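PDB 3P3D: nucleoporin 53 from Pichia guilliermondii, which probably serves as a structural component of the nuclear pore complex and is represented here by its RNA recognition motif (RRM) domain. Local coordinates for residues Met19-Gln22 and Val23-Tyr26; Ala84-Gly88 and Val89-Val93. One frame throughout, in Å; residues are numbered along the deposited sequence.

Contact 1. Residues Met19-Gln22 and Val23-Tyr26; sequences MANQ and VIAY
The side chains of N21 and I24 lie side by side, pointing the same way, and the N21 amide meets the isoleucine by its oxygen, nearly in its own plane and not by a face: OD1 is 4.1 Å from I24 CD1. The other flat groups lead away from this contact. The Q22 amide extends toward the hairpin around N87. The Y26 ring, with CG anti to the backbone N (chi1 172°), leaves the helix to meet F86, whose rim, at CE1, comes over one face of the tyrosine ring near CG, the planes about 50° apart; Y26 OH is hydrogen-bonded to E81. What joins residues 19-22 to 23-26 is therefore mostly backbone. This is the first helix of the RRM fold, residues 20-27, with M19 in a tighter turn just ahead of it.

All four main bonds run from i to i+4. V23 N takes M19 O at 3.2 Å, with the donor in the carbonyl plane, and adds a weak i to i+3 bond to A20 O. That second oxygen is shared, since I24 N reaches it at 2.9 Å with a fairly straight N-H. One carbonyl thus serves two successive amides. A25 N bonds to N21 O at 2.9 Å and Y26 N to Q22 O at 3.0 Å, both donors tilted out of the carbonyl plane.

I24 is buried, packing on F37 and V39, whereas A20 and V23 both rest on Y15. V23 is buried too, and M19 crosses it at about a right angle. The bend at chi3 (111°) swings the methionine methyl toward CG2, the V23 branch beside the valine backbone N, bringing M19 CE to 3.8 Å from V23 CG2; the same CG2 lies 3.4 Å from M19 O.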
# COMPACT_ATOMS: atom_id res chain seq x y z
N MET A 19 -9.70 8.32 -1.70
CA MET A 19 -8.31 8.64 -2.02
C MET A 19 -7.41 7.44 -2.35
O MET A 19 -6.23 7.62 -2.67
CB MET A 19 -7.70 9.37 -0.83
CG MET A 19 -6.74 10.47 -1.22
SD MET A 19 -6.17 11.35 0.24
CE MET A 19 -4.51 10.81 0.18
N ALA A 20 -7.96 6.23 -2.28
CA ALA A 20 -7.19 4.97 -2.40
C ALA A 20 -6.26 4.92 -3.59
O ALA A 20 -5.07 4.65 -3.45
CB ALA A 20 -8.14 3.77 -2.44
N ASN A 21 -6.81 5.17 -4.77
CA ASN A 21 -6.04 5.05 -6.00
C ASN A 21 -4.87 6.03 -6.09
O ASN A 21 -3.81 5.65 -6.59
CB ASN A 21 -6.93 5.20 -7.22
CG ASN A 21 -7.80 3.98 -7.44
OD1 ASN A 21 -7.47 2.87 -7.02
ND2 ASN A 21 -8.93 4.19 -8.12
N GLN A 22 -5.06 7.24 -5.58
CA GLN A 22 -3.98 8.22 -5.53
C GLN A 22 -2.85 7.69 -4.65
O GLN A 22 -1.66 7.94 -4.93
CB GLN A 22 -4.46 9.57 -4.99
CG GLN A 22 -5.60 10.25 -5.78
CD GLN A 22 -6.07 11.55 -5.12
OE1 GLN A 22 -5.26 12.45 -4.84
NE2 GLN A 22 -7.38 11.65 -4.84
N VAL A 23 -3.23 6.96 -3.59
CA VAL A 23 -2.27 6.46 -2.61
C VAL A 23 -1.51 5.30 -3.21
O VAL A 23 -0.28 5.24 -3.12
CB VAL A 23 -2.95 5.99 -1.32
CG1 VAL A 23 -1.94 5.30 -0.42
CG2 VAL A 23 -3.63 7.18 -0.59
N ILE A 24 -2.23 4.40 -3.87
CA ILE A 24 -1.61 3.25 -4.52
C ILE A 24 -0.65 3.77 -5.56
O ILE A 24 0.49 3.36 -5.61
CB ILE A 24 -2.68 2.29 -5.13
CG1 ILE A 24 -3.48 1.62 -4.01
CG2 ILE A 24 -2.02 1.18 -5.99
CD1 ILE A 24 -4.84 1.03 -4.47
N ALA A 25 -1.11 4.72 -6.36
CA ALA A 25 -0.28 5.31 -7.40
C ALA A 25 1.01 5.89 -6.83
O ALA A 25 2.10 5.69 -7.37
CB ALA A 25 -1.05 6.38 -8.14
N TYR A 26 0.88 6.62 -5.74
CA TYR A 26 2.04 7.19 -5.10
C TYR A 26 3.01 6.07 -4.71
O TYR A 26 4.21 6.17 -4.95
CB TYR A 26 1.62 8.04 -3.90
CG TYR A 26 2.76 8.54 -3.05
CD1 TYR A 26 3.55 9.62 -3.45
CD2 TYR A 26 3.02 7.95 -1.83
CE1 TYR A 26 4.60 10.08 -2.65
CE2 TYR A 26 4.05 8.39 -1.03
CZ TYR A 26 4.82 9.46 -1.43
OH TYR A 26 5.84 9.87 -0.60

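Contact 2. Residues Ala84-Gly88 and Val89-Val93; sequences AVFNG and VLLGV
F86 and L91 meet at the base of the phenylalanine side chain, where L91 CD1 is 3.7 Å from F86 CB and approaches the ring obliquely. With CG anti to its own N (chi1 -173°), F86 carries the ring away from the neighbouring strand; N87 CG lies 4.1 Å above one ring face, offset toward the rim. V89 projects from the same side of the sheet as F86. With V89 CG1 anti to the carbonyl carbon (chi1 -48°), CG2 falls in the crowded position between backbone N and carbonyl carbon, 3.4 Å from F86 O, while CG1 lies against the G88 carbonyl.

V85 and L90 are paired on the other side, exposed and crossing obliquely: V85 CG2 touches L90 CD2 at 3.6 Å.

The backbone closes the loop. F86 and V89 form a hydrogen-bonded pair, with F86 N to V89 O at 2.7 Å and V89 N returning to F86 O from above the carbonyl plane. L91 N to A84 O (2.9 Å) is almost straight. N87 and G88, both with positive phi, make the turn: a two-residue beta hairpin with a type I' turn, whose second arm is strand 89-95, the last strand of the RRM sheet.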
# COMPACT_ATOMS: atom_id res chain seq x y z
N ALA A 84 4.02 10.26 6.75
CA ALA A 84 4.06 11.30 5.75
C ALA A 84 2.68 11.88 5.61
O ALA A 84 1.70 11.16 5.73
CB ALA A 84 4.54 10.74 4.40
N VAL A 85 2.58 13.17 5.34
CA VAL A 85 1.31 13.80 5.03
C VAL A 85 1.14 13.72 3.53
O VAL A 85 2.08 14.01 2.79
CB VAL A 85 1.26 15.25 5.51
CG1 VAL A 85 -0.13 15.90 5.22
CG2 VAL A 85 1.60 15.33 6.97
N PHE A 86 -0.03 13.32 3.08
CA PHE A 86 -0.27 13.13 1.66
C PHE A 86 -1.62 13.74 1.34
O PHE A 86 -2.64 13.29 1.87
CB PHE A 86 -0.27 11.64 1.34
CG PHE A 86 -0.33 11.34 -0.12
CD1 PHE A 86 0.80 11.42 -0.91
CD2 PHE A 86 -1.51 10.97 -0.70
CE1 PHE A 86 0.74 11.13 -2.26
CE2 PHE A 86 -1.58 10.67 -2.05
CZ PHE A 86 -0.44 10.75 -2.83
N ASN A 87 -1.62 14.76 0.48
CA ASN A 87 -2.84 15.52 0.18
C ASN A 87 -3.69 15.77 1.43
O ASN A 87 -4.88 15.48 1.44
CB ASN A 87 -3.68 14.81 -0.91
CG ASN A 87 -2.91 14.62 -2.24
OD1 ASN A 87 -1.81 15.16 -2.42
ND2 ASN A 87 -3.50 13.84 -3.17
N GLY A 88 -3.05 16.26 2.49
CA GLY A 88 -3.77 16.67 3.72
C GLY A 88 -4.23 15.58 4.69
O GLY A 88 -5.03 15.86 5.60
N VAL A 89 -3.75 14.35 4.52
CA VAL A 89 -4.01 13.28 5.51
C VAL A 89 -2.69 12.63 5.87
O VAL A 89 -1.74 12.63 5.09
CB VAL A 89 -4.98 12.17 5.00
CG1 VAL A 89 -6.23 12.76 4.36
CG2 VAL A 89 -4.28 11.28 4.02
N LEU A 90 -2.64 12.05 7.07
CA LEU A 90 -1.47 11.29 7.47
C LEU A 90 -1.58 9.86 6.93
O LEU A 90 -2.63 9.22 7.08
CB LEU A 90 -1.33 11.27 8.99
CG LEU A 90 -0.89 12.58 9.63
CD1 LEU A 90 -1.23 12.53 11.09
CD2 LEU A 90 0.62 12.81 9.42
N LEU A 91 -0.52 9.38 6.29
CA LEU A 91 -0.45 7.99 5.87
C LEU A 91 0.31 7.15 6.86
O LEU A 91 1.34 7.56 7.39
CB LEU A 91 0.21 7.85 4.50
CG LEU A 91 -0.53 8.47 3.33
CD1 LEU A 91 0.12 8.02 2.03
CD2 LEU A 91 -2.00 8.14 3.35
N GLY A 92 -0.20 5.95 7.09
CA GLY A 92 0.54 4.93 7.84
C GLY A 92 1.12 3.86 6.93
O GLY A 92 0.50 3.46 5.95
N VAL A 93 2.32 3.41 7.25
CA VAL A 93 2.93 2.32 6.51
C VAL A 93 3.60 1.43 7.51
O VAL A 93 4.39 1.90 8.33
CB VAL A 93 3.96 2.78 5.45
CG1 VAL A 93 4.40 1.60 4.57
CG2 VAL A 93 3.40 3.87 4.58

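Overall arrangement
Contact 1 comes first along the chain, in helix 20-27; contact 2 follows after helix 72-79, in the hairpin of strands 85-86 and 89-95. Their centres are 11 Å apart, and both belong to one RRM domain. Strand 89-95 lies next to the opening strand 9-13 in the antiparallel sheet, with 85-86 as an outermost strand, so the hairpin sits at one edge of the sheet, with side chains of one face turned to the helix. The two meet directly: F86 touches M19, L91 and V93 pack on F27, and other hairpin side chains rest on the helix. The helix thus packs against the sheet beside its edge hairpin, as expected of the two-layer alpha/beta RRM fold.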